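Local structure of beta-glucuronidase (Dictyoglomus thermophilum, 6XXW) at residues K127-N130 against E134-I137; N171-F176 against L368-R373; F326-W331 against R574-K579; V359-P364 against A400-H405. The protein probably hydrolyses beta-glucuronides, releasing glucuronic acid, as a family 2 glycoside hydrolase built from beta domains and a TIM barrel. One frame throughout, in Å; residues are numbered along the deposited sequence.

In the fold
Along the chain, contact 1 comes first and stands by itself at the surface of the sugar-binding domain, its centre about 32 Å from that of the chain and about 33 Å or more from the centres of the others. Contact 2 ties a loop after strand 168-172 of that domain to a loop of the TIM barrel. Contacts 3 and 4 lie wholly within the barrel, their centres about 23 Å apart: 326-331 and 574-579 bracket contact 4 in sequence, joining the first barrel helix to the loop before the last, whereas contact 4, about 7 Å from the centre of the chain, joins strand 358-362 to helix 385-402. Contact 2 thus links domains.

Contact 1. Residues K127-N130 against E134-I137; sequences KFVN and ENII
The turn that leads into strand 134-142 of the sugar-binding domain, a beta-sandwich in family 2 enzymes, is closed by Asn130 and Asn135, whose side-chain amides each bond to backbone across the turn. The side-chain amide of Asn135 works as a two-pronged clip on the backbone of Asn130. Its OD1 takes the N-H of Asn130 at 2.7 Å, a nearly straight bond (174°) that falls on a lone pair in the carbonyl plane. The second prong, Asn135 ND2, donates a hydrogen bond to Asn130 O at 3.1 Å, with the oxygen close to the amide plane of Asn135. Both the N-H and the C=O of one residue are thus held by one flat group, which fixes the rotation of that group. In return Asn130 ND2 reaches back to Glu134 O, the backbone oxygen of the residue before Asn135, at 3.2 Å. The side chain of Asn130 can do this because its CG lies anti to the carbonyl carbon (chi1 -50°), which carries the amide over toward the strand; the two amide planes end up 23° apart. Val129 adds an apolar flank, its CB 3.6 Å from Asn135 OD1. That oxygen is doubly gripped, for Asn107 ND2 also donates to it, while Asn107 OD1 receives the N-H of Ile136 and Asn107 ND2 further binds Phe128 O. One more asparagine, in the turn between strands 101-106 and 109-115, therefore bonds to the clip as well. On its other edge strand 134-142 pairs with strand 73-81, where Asn135 bonds to the backbone of Phe80, Ile137 packs on Phe80 and Glu134 reaches Ser79.

Contact 2. Residues N171-F176 against L368-R373; sequences NYYFDF and LNLWNR
Leu370 sets one methyl squarely on the phenol ring of Tyr173. Its CD2 stands 3.3 Å from the ring centroid and 8° off the normal, a CH-pi contact over the middle of the face with every ring carbon between 3.4 and 3.7 Å away. With CD1 anti to CA (chi2 169°), the other branch of the leucine, CD2, is turned onto the ring. Next to it, Tyr173 CB rests against the backbone oxygen Asn369 O at 3.4 Å, and the indole of Trp371 comes close to the tyrosine's own backbone, Trp371 CZ2 being 3.8 Å from Tyr173 O. The ring of Tyr173 is placed in turn by strand 153-157: its hydroxyl makes a weak hydrogen bond to Glu154, and Lys156 touches its side chain. On the barrel side, Arg382 packs against Leu370, while Glu416 and Asn449 lie against Trp371. Two residues on, Asp175 bonds to Arg563 and Asn567 and to a bound Tris molecule, probably from the crystallisation liquor, which also lies near Asn369. With no hydrogen bond between the two segments, this junction of sugar-binding domain and barrel rests on dispersion and shape, beside the site where the Tris is bound.

Contact 3. Residues F326-W331 against R574-K579; sequences FNLLKW and RNRQPK
Leu328 and Arg576 cross at about a right angle, the leucine pushing a single methyl into the base of the arginine chain. Leu328 CD1 lies 3.6 Å from Arg576 CG and 3.7 Å from Arg576 CB, and the same methyl sits 3.6 Å from the backbone oxygen Arg576 O. What touches is thus the aliphatic root of the arginine, not its charge. A bend at chi2 (61°) turns the rest of the chain back along its own loop, where Arg576 NH1 bonds to Arg574 O at 2.9 Å; the oxygen lies near the guanidinium plane but the nitrogen is tilted 27° from the carbonyl plane. The other guanidinium nitrogens are also engaged, NE in a salt bridge with Asp325 and NH2 with the backbone oxygen of Asp309, so the head is tied down on several edges. Helix 319-332, the first of the TIM barrel, follows strand 297-305, and the loop 574-579 runs straight into the last helix, 580-591; the contact therefore sets the first barrel helix against the approach to the last. One turn further along the first helix, Trp331 brings its six-membered ring to the proline of the loop, with Trp331 CH2 4.2 Å from Pro578 CB, a looser apolar touch. Other subunits complete the surroundings: Gln63 of the second subunit packs on both Leu328 and Trp331, and in the third subunit Asp517 touches Trp331 while Glu525 lies against Pro578.

Contact 4. Residues V359-P364 against A400-H405; sequences VIEEAP and ARDKNH
The carboxylates of Glu361 and Asp402 are nearly parallel, 4° apart, but stepped by about 1 Å, and meet edge to edge, with the guanidinium of Arg401 joining both at its own edge. The closest pair is Glu361 OE1 and Asp402 OD2, 2.5 Å apart, a separation at which one acid probably holds a proton. The same aspartate oxygen is 3.2 Å from Glu361 OE2. Arg401 grips Asp402 side-on with two nitrogens: NE to OD1 at 2.7 Å, tilted out of the carboxylate plane, and NH2 to OD2, also at 2.7 Å, on the syn lone pair. Its NH2 reaches on to Glu361 OE2 in a salt bridge of 3.2 Å, the two planes here being turned 44° apart. One nitrogen thus serves both acids, and the guanidinium's positive charge would be expected to offset the repulsion between them. Glu361 arrives from strand 358-362 with CG anti to the backbone N (chi1 -175°) and a chain extended beyond it, which spans the gap to the end of helix 385-402. This strand and helix are consecutive elements of the TIM barrel, so the salt-bridge network pins the end of the helix to the strand that precedes it. Asp402 opens a type I beta turn closed by the bond from His405 N to Asp402 O, 3.1 Å long. Leu349 of helix 346-355 packs on Glu361, Asp402 and His405 alike, while Leu398 and Trp411 also touch the glutamate. Arg401 NH2 has a further partner in the backbone oxygen of Tyr344, and His405 is bound through ND1 to Asp353.

Contact 1. Residues K127-N130 against E134-I137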
# COMPACT_ATOMS: atom_id res chain seq x y z
N LYS A 127 50.16 -1.11 24.67
CA LYS A 127 51.10 -0.02 24.84
C LYS A 127 50.41 1.31 25.09
O LYS A 127 51.05 2.25 25.58
CB LYS A 127 52.00 0.10 23.61
N PHE A 128 49.12 1.43 24.79
CA PHE A 128 48.46 2.73 24.83
C PHE A 128 47.36 2.84 25.88
O PHE A 128 46.76 3.92 25.98
CB PHE A 128 47.86 3.06 23.46
CG PHE A 128 48.82 2.88 22.32
CD1 PHE A 128 49.80 3.83 22.06
CD2 PHE A 128 48.75 1.76 21.50
CE1 PHE A 128 50.69 3.67 21.00
CE2 PHE A 128 49.64 1.60 20.44
CZ PHE A 128 50.61 2.56 20.19
N VAL A 129 47.08 1.79 26.65
CA VAL A 129 45.94 1.80 27.57
C VAL A 129 46.38 2.25 28.95
O VAL A 129 47.55 2.11 29.35
CB VAL A 129 45.26 0.42 27.64
CG1 VAL A 129 44.58 0.08 26.31
CG2 VAL A 129 46.25 -0.65 28.03
N ASN A 130 45.42 2.81 29.69
CA ASN A 130 45.57 3.12 31.11
C ASN A 130 44.92 1.98 31.88
O ASN A 130 43.70 1.80 31.83
CB ASN A 130 44.90 4.45 31.43
CG ASN A 130 45.33 5.56 30.49
OD1 ASN A 130 46.52 5.76 30.28
ND2 ASN A 130 44.36 6.28 29.93
N GLU A 134 39.98 4.87 33.13
CA GLU A 134 39.22 5.22 31.94
C GLU A 134 40.14 5.35 30.72
O GLU A 134 41.27 5.83 30.81
CB GLU A 134 38.47 6.53 32.15
CG GLU A 134 37.46 6.85 31.05
CD GLU A 134 36.99 8.29 31.07
OE1 GLU A 134 37.70 9.13 31.67
OE2 GLU A 134 35.93 8.59 30.48
N ASN A 135 39.64 4.89 29.58
CA ASN A 135 40.31 5.05 28.30
C ASN A 135 39.31 5.62 27.31
O ASN A 135 38.09 5.54 27.52
CB ASN A 135 40.86 3.72 27.79
CG ASN A 135 41.93 3.16 28.70
OD1 ASN A 135 43.12 3.24 28.40
ND2 ASN A 135 41.52 2.60 29.84
N ILE A 136 39.82 6.21 26.23
CA ILE A 136 38.99 6.80 25.18
C ILE A 136 39.38 6.15 23.86
O ILE A 136 40.55 6.18 23.47
CB ILE A 136 39.15 8.33 25.10
CG1 ILE A 136 38.84 8.98 26.45
CG2 ILE A 136 38.32 8.91 23.96
CD1 ILE A 136 37.46 8.70 26.95
N ILE A 137 38.40 5.57 23.16
CA ILE A 137 38.60 5.12 21.79
C ILE A 137 37.91 6.10 20.86
O ILE A 137 36.78 6.55 21.13
CB ILE A 137 38.09 3.69 21.57
CG1 ILE A 137 38.18 3.36 20.07
CG2 ILE A 137 36.67 3.53 22.10
CD1 ILE A 137 38.02 1.90 19.74

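Contact 2. Residues N171-F176 against L368-R373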
# COMPACT_ATOMS: atom_id res chain seq x y z
N ASN A 171 29.85 10.39 -7.14
CA ASN A 171 29.33 9.52 -8.18
C ASN A 171 29.82 8.10 -7.95
O ASN A 171 30.97 7.88 -7.56
CB ASN A 171 29.75 10.00 -9.57
CG ASN A 171 28.96 11.23 -10.02
OD1 ASN A 171 27.81 11.43 -9.62
ND2 ASN A 171 29.57 12.05 -10.85
N TYR A 172 28.92 7.14 -8.18
CA TYR A 172 29.27 5.73 -8.10
C TYR A 172 28.24 4.94 -8.88
O TYR A 172 27.11 5.39 -9.09
CB TYR A 172 29.38 5.24 -6.65
CG TYR A 172 28.17 5.44 -5.76
CD1 TYR A 172 28.00 6.63 -5.05
CD2 TYR A 172 27.24 4.42 -5.54
CE1 TYR A 172 26.92 6.81 -4.19
CE2 TYR A 172 26.15 4.59 -4.67
CZ TYR A 172 26.01 5.79 -3.99
OH TYR A 172 24.95 6.01 -3.13
N TYR A 173 28.65 3.76 -9.32
CA TYR A 173 27.94 3.03 -10.36
C TYR A 173 27.53 1.64 -9.91
O TYR A 173 27.14 0.81 -10.73
CB TYR A 173 28.83 2.98 -11.63
CG TYR A 173 29.24 4.37 -12.01
CD1 TYR A 173 28.41 5.18 -12.77
CD2 TYR A 173 30.44 4.92 -11.55
CE1 TYR A 173 28.77 6.48 -13.11
CE2 TYR A 173 30.81 6.21 -11.87
CZ TYR A 173 29.97 6.98 -12.65
OH TYR A 173 30.33 8.27 -12.97
N PHE A 174 27.60 1.37 -8.61
CA PHE A 174 27.01 0.17 -8.05
C PHE A 174 25.61 0.50 -7.53
O PHE A 174 25.34 1.62 -7.10
CB PHE A 174 27.88 -0.43 -6.94
CG PHE A 174 28.30 0.55 -5.87
CD1 PHE A 174 27.52 0.70 -4.71
CD2 PHE A 174 29.49 1.24 -5.97
CE1 PHE A 174 27.91 1.57 -3.69
CE2 PHE A 174 29.91 2.11 -4.94
CZ PHE A 174 29.12 2.28 -3.81
N ASP A 175 24.73 -0.49 -7.58
CA ASP A 175 23.31 -0.28 -7.32
C ASP A 175 22.94 -0.71 -5.90
O ASP A 175 22.11 -1.58 -5.67
CB ASP A 175 22.48 -1.04 -8.35
CG ASP A 175 20.98 -0.82 -8.18
OD1 ASP A 175 20.56 0.34 -8.00
OD2 ASP A 175 20.24 -1.82 -8.21
N PHE A 176 23.64 -0.12 -4.93
CA PHE A 176 23.20 -0.18 -3.54
C PHE A 176 23.70 1.09 -2.88
O PHE A 176 24.71 1.66 -3.30
CB PHE A 176 23.69 -1.44 -2.80
CG PHE A 176 25.19 -1.70 -2.90
CD1 PHE A 176 25.72 -2.37 -3.98
CD2 PHE A 176 26.05 -1.31 -1.87
CE1 PHE A 176 27.08 -2.64 -4.06
CE2 PHE A 176 27.42 -1.56 -1.94
CZ PHE A 176 27.94 -2.23 -3.04
N LEU A 368 32.46 -1.58 -11.39
CA LEU A 368 33.54 -1.42 -12.36
C LEU A 368 32.96 -1.41 -13.78
O LEU A 368 33.31 -2.21 -14.65
CB LEU A 368 34.58 -2.51 -12.18
CG LEU A 368 35.58 -2.33 -11.03
CD1 LEU A 368 34.92 -2.52 -9.69
CD2 LEU A 368 36.75 -3.32 -11.19
N ASN A 369 32.05 -0.47 -13.99
CA ASN A 369 31.29 -0.45 -15.23
C ASN A 369 30.56 0.88 -15.33
O ASN A 369 29.85 1.27 -14.39
CB ASN A 369 30.30 -1.62 -15.27
CG ASN A 369 29.97 -2.07 -16.68
OD1 ASN A 369 29.76 -3.26 -16.93
ND2 ASN A 369 29.89 -1.12 -17.60
N LEU A 370 30.76 1.58 -16.43
CA LEU A 370 30.00 2.78 -16.76
C LEU A 370 29.13 2.37 -17.93
O LEU A 370 29.59 2.32 -19.07
CB LEU A 370 30.92 3.94 -17.11
CG LEU A 370 32.06 4.12 -16.11
CD1 LEU A 370 33.09 5.10 -16.64
CD2 LEU A 370 31.48 4.61 -14.82
N TRP A 371 27.88 2.03 -17.63
CA TRP A 371 26.96 1.43 -18.59
C TRP A 371 26.95 2.21 -19.91
O TRP A 371 25.97 2.88 -20.23
CB TRP A 371 25.57 1.36 -17.98
CG TRP A 371 25.59 0.99 -16.53
CD1 TRP A 371 25.36 1.81 -15.46
CD2 TRP A 371 25.86 -0.31 -15.98
NE1 TRP A 371 25.46 1.10 -14.29
CE2 TRP A 371 25.77 -0.21 -14.58
CE3 TRP A 371 26.17 -1.56 -16.55
CZ2 TRP A 371 25.97 -1.30 -13.73
CZ3 TRP A 371 26.38 -2.64 -15.70
CH2 TRP A 371 26.28 -2.50 -14.31
N ASN A 372 28.04 2.07 -20.67
CA ASN A 372 28.38 2.93 -21.79
C ASN A 372 29.75 2.53 -22.32
O ASN A 372 30.76 2.68 -21.62
CB ASN A 372 28.38 4.40 -21.35
CG ASN A 372 28.47 5.37 -22.52
OD1 ASN A 372 29.29 5.20 -23.42
ND2 ASN A 372 27.63 6.39 -22.50
N ARG A 373 29.81 2.03 -23.56
CA ARG A 373 31.07 1.53 -24.11
C ARG A 373 32.01 2.64 -24.57
O ARG A 373 33.14 2.35 -24.97
CB ARG A 373 30.79 0.57 -25.27

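Contact 3. Residues F326-W331 against R574-K579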
# COMPACT_ATOMS: atom_id res chain seq x y z
N PHE A 326 17.84 -16.56 7.92
CA PHE A 326 18.13 -17.97 7.74
C PHE A 326 16.88 -18.83 7.92
O PHE A 326 16.71 -19.85 7.24
CB PHE A 326 19.26 -18.41 8.67
CG PHE A 326 20.62 -18.07 8.14
CD1 PHE A 326 21.23 -18.87 7.19
CD2 PHE A 326 21.25 -16.89 8.52
CE1 PHE A 326 22.46 -18.53 6.67
CE2 PHE A 326 22.48 -16.55 7.99
CZ PHE A 326 23.09 -17.37 7.07
N ASN A 327 16.00 -18.46 8.85
CA ASN A 327 14.75 -19.21 8.98
C ASN A 327 13.89 -19.07 7.73
O ASN A 327 13.22 -20.02 7.31
CB ASN A 327 13.99 -18.75 10.22
CG ASN A 327 14.70 -19.16 11.49
OD1 ASN A 327 15.46 -20.13 11.49
ND2 ASN A 327 14.50 -18.41 12.56
N LEU A 328 13.93 -17.89 7.10
CA LEU A 328 13.21 -17.71 5.84
C LEU A 328 13.86 -18.52 4.72
O LEU A 328 13.15 -19.10 3.88
CB LEU A 328 13.16 -16.23 5.47
CG LEU A 328 12.21 -15.34 6.28
CD1 LEU A 328 12.48 -13.84 6.00
CD2 LEU A 328 10.76 -15.70 5.99
N LEU A 329 15.19 -18.57 4.68
CA LEU A 329 15.87 -19.39 3.69
C LEU A 329 15.44 -20.85 3.80
O LEU A 329 15.17 -21.52 2.79
CB LEU A 329 17.39 -19.26 3.85
CG LEU A 329 18.06 -17.97 3.35
CD1 LEU A 329 19.61 -18.05 3.56
CD2 LEU A 329 17.73 -17.71 1.90
N LYS A 330 15.40 -21.38 5.03
CA LYS A 330 14.96 -22.76 5.21
C LYS A 330 13.48 -22.92 4.89
O LYS A 330 13.09 -23.90 4.25
CB LYS A 330 15.26 -23.22 6.64
CG LYS A 330 16.75 -23.53 6.90
CD LYS A 330 17.24 -24.75 6.10
CE LYS A 330 17.01 -26.05 6.87
NZ LYS A 330 17.52 -27.26 6.14
N TRP A 331 12.65 -21.94 5.28
CA TRP A 331 11.22 -21.99 4.99
C TRP A 331 10.93 -22.06 3.49
O TRP A 331 10.11 -22.86 3.03
CB TRP A 331 10.53 -20.77 5.60
CG TRP A 331 9.10 -20.58 5.18
CD1 TRP A 331 8.01 -21.21 5.70
CD2 TRP A 331 8.60 -19.70 4.17
NE1 TRP A 331 6.86 -20.78 5.07
CE2 TRP A 331 7.20 -19.85 4.12
CE3 TRP A 331 9.21 -18.80 3.29
CZ2 TRP A 331 6.39 -19.14 3.23
CZ3 TRP A 331 8.42 -18.09 2.40
CH2 TRP A 331 7.02 -18.27 2.37
N ARG A 574 11.39 -5.48 2.69
CA ARG A 574 12.54 -5.15 3.52
C ARG A 574 12.33 -5.58 4.98
O ARG A 574 13.30 -5.85 5.69
CB ARG A 574 12.83 -3.65 3.46
CG ARG A 574 14.23 -3.29 3.96
CD ARG A 574 14.49 -1.82 3.75
NE ARG A 574 15.91 -1.45 3.77
CZ ARG A 574 16.34 -0.27 4.19
NH1 ARG A 574 15.47 0.61 4.64
NH2 ARG A 574 17.63 0.03 4.15
N ASN A 575 11.08 -5.63 5.43
CA ASN A 575 10.77 -6.14 6.77
C ASN A 575 10.56 -7.65 6.78
O ASN A 575 9.94 -8.16 7.71
CB ASN A 575 9.57 -5.40 7.37
CG ASN A 575 8.27 -5.68 6.64
OD1 ASN A 575 8.24 -6.30 5.57
ND2 ASN A 575 7.17 -5.21 7.22
N ARG A 576 11.04 -8.35 5.75
CA ARG A 576 11.20 -9.81 5.77
C ARG A 576 9.85 -10.54 5.74
O ARG A 576 9.67 -11.57 6.41
CB ARG A 576 12.04 -10.27 6.97
CG ARG A 576 13.53 -10.43 6.65
CD ARG A 576 14.15 -9.13 6.21
NE ARG A 576 15.59 -9.26 5.99
CZ ARG A 576 16.34 -8.33 5.42
NH1 ARG A 576 15.79 -7.19 5.02
NH2 ARG A 576 17.65 -8.54 5.26
N GLN A 577 8.90 -10.04 4.94
CA GLN A 577 7.65 -10.75 4.69
C GLN A 577 7.52 -11.07 3.20
O GLN A 577 8.01 -10.32 2.35
CB GLN A 577 6.43 -9.93 5.14
CG GLN A 577 6.40 -9.60 6.63
CD GLN A 577 6.50 -10.83 7.52
OE1 GLN A 577 6.02 -11.92 7.17
NE2 GLN A 577 7.11 -10.67 8.69
N PRO A 578 6.85 -12.17 2.85
CA PRO A 578 6.95 -12.67 1.47
C PRO A 578 6.05 -11.92 0.49
O PRO A 578 4.92 -11.55 0.82
CB PRO A 578 6.51 -14.13 1.60
CG PRO A 578 5.52 -14.12 2.77
CD PRO A 578 6.11 -13.09 3.73
N LYS A 579 6.54 -11.74 -0.73
CA LYS A 579 5.68 -11.35 -1.84
C LYS A 579 5.11 -12.60 -2.49
O LYS A 579 5.46 -13.73 -2.14
CB LYS A 579 6.44 -10.48 -2.84
CG LYS A 579 6.95 -9.18 -2.24
CD LYS A 579 7.73 -8.36 -3.29
CE LYS A 579 8.62 -7.32 -2.62
NZ LYS A 579 9.53 -6.63 -3.59

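Contact 4. Residues V359-P364 against A400-H405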
# COMPACT_ATOMS: atom_id res chain seq x y z
N VAL A 359 27.40 -20.91 0.46
CA VAL A 359 27.64 -19.49 0.24
C VAL A 359 28.67 -19.31 -0.87
O VAL A 359 29.76 -19.90 -0.83
CB VAL A 359 28.12 -18.81 1.54
CG1 VAL A 359 28.48 -17.37 1.28
CG2 VAL A 359 27.02 -18.90 2.61
N ILE A 360 28.33 -18.49 -1.86
CA ILE A 360 29.31 -17.94 -2.79
C ILE A 360 29.70 -16.59 -2.22
O ILE A 360 28.89 -15.66 -2.22
CB ILE A 360 28.73 -17.79 -4.21
CG1 ILE A 360 28.19 -19.12 -4.74
CG2 ILE A 360 29.78 -17.22 -5.16
CD1 ILE A 360 27.29 -18.99 -5.98
N GLU A 361 30.93 -16.45 -1.74
CA GLU A 361 31.32 -15.18 -1.14
C GLU A 361 32.09 -14.34 -2.14
O GLU A 361 33.00 -14.84 -2.82
CB GLU A 361 32.13 -15.37 0.14
CG GLU A 361 32.40 -14.03 0.81
CD GLU A 361 32.69 -14.17 2.28
OE1 GLU A 361 33.39 -15.14 2.64
OE2 GLU A 361 32.22 -13.31 3.05
N GLU A 362 31.72 -13.07 -2.23
CA GLU A 362 32.12 -12.20 -3.32
C GLU A 362 32.93 -11.01 -2.81
O GLU A 362 32.58 -10.39 -1.79
CB GLU A 362 30.86 -11.70 -4.06
CG GLU A 362 31.13 -10.84 -5.25
CD GLU A 362 29.90 -10.73 -6.11
OE1 GLU A 362 29.59 -11.72 -6.83
OE2 GLU A 362 29.24 -9.67 -6.06
N ALA A 363 34.00 -10.70 -3.53
CA ALA A 363 34.80 -9.51 -3.29
C ALA A 363 34.05 -8.26 -3.73
O ALA A 363 33.19 -8.32 -4.62
CB ALA A 363 36.13 -9.61 -4.04
N PRO A 364 34.38 -7.10 -3.15
CA PRO A 364 33.59 -5.88 -3.42
C PRO A 364 33.88 -5.19 -4.74
O PRO A 364 33.74 -3.97 -4.84
CB PRO A 364 33.96 -4.96 -2.24
CG PRO A 364 34.94 -5.69 -1.41
CD PRO A 364 35.46 -6.85 -2.18
N ALA A 400 41.88 -15.23 4.20
CA ALA A 400 42.42 -15.41 5.55
C ALA A 400 41.31 -15.41 6.59
O ALA A 400 41.37 -16.14 7.59
CB ALA A 400 43.46 -14.33 5.87
N ARG A 401 40.27 -14.59 6.39
CA ARG A 401 39.20 -14.54 7.37
C ARG A 401 38.32 -15.79 7.30
O ARG A 401 37.96 -16.35 8.34
CB ARG A 401 38.34 -13.30 7.18
CG ARG A 401 37.43 -13.00 8.37
CD ARG A 401 36.39 -11.96 8.02
NE ARG A 401 35.38 -12.48 7.10
CZ ARG A 401 34.32 -11.79 6.68
NH1 ARG A 401 34.11 -10.55 7.11
NH2 ARG A 401 33.47 -12.35 5.83
N ASP A 402 37.98 -16.24 6.09
CA ASP A 402 36.87 -17.17 5.92
C ASP A 402 37.29 -18.56 5.45
O ASP A 402 36.41 -19.41 5.24
CB ASP A 402 35.85 -16.57 4.95
CG ASP A 402 35.19 -15.33 5.53
OD1 ASP A 402 35.31 -15.12 6.76
OD2 ASP A 402 34.56 -14.55 4.79
N LYS A 403 38.59 -18.83 5.34
CA LYS A 403 39.08 -20.09 4.77
C LYS A 403 38.57 -21.33 5.50
O LYS A 403 38.54 -22.41 4.89
CB LYS A 403 40.62 -20.13 4.78
CG LYS A 403 41.22 -19.87 6.18
CD LYS A 403 42.73 -19.88 6.18
CE LYS A 403 43.30 -19.60 7.58
NZ LYS A 403 43.34 -18.16 7.95
N ASN A 404 38.18 -21.23 6.78
CA ASN A 404 37.78 -22.40 7.56
C ASN A 404 36.26 -22.58 7.70
O ASN A 404 35.82 -23.48 8.42
CB ASN A 404 38.42 -22.34 8.95
CG ASN A 404 39.93 -22.41 8.88
OD1 ASN A 404 40.47 -23.08 8.01
ND2 ASN A 404 40.62 -21.67 9.75
N HIS A 405 35.44 -21.79 7.00
CA HIS A 405 34.00 -21.97 7.05
C HIS A 405 33.57 -23.03 6.04
O HIS A 405 33.84 -22.87 4.84
CB HIS A 405 33.27 -20.66 6.76
CG HIS A 405 33.30 -19.69 7.90
ND1 HIS A 405 32.54 -19.86 9.04
CD2 HIS A 405 33.98 -18.53 8.08
CE1 HIS A 405 32.77 -18.86 9.88
NE2 HIS A 405 33.63 -18.04 9.31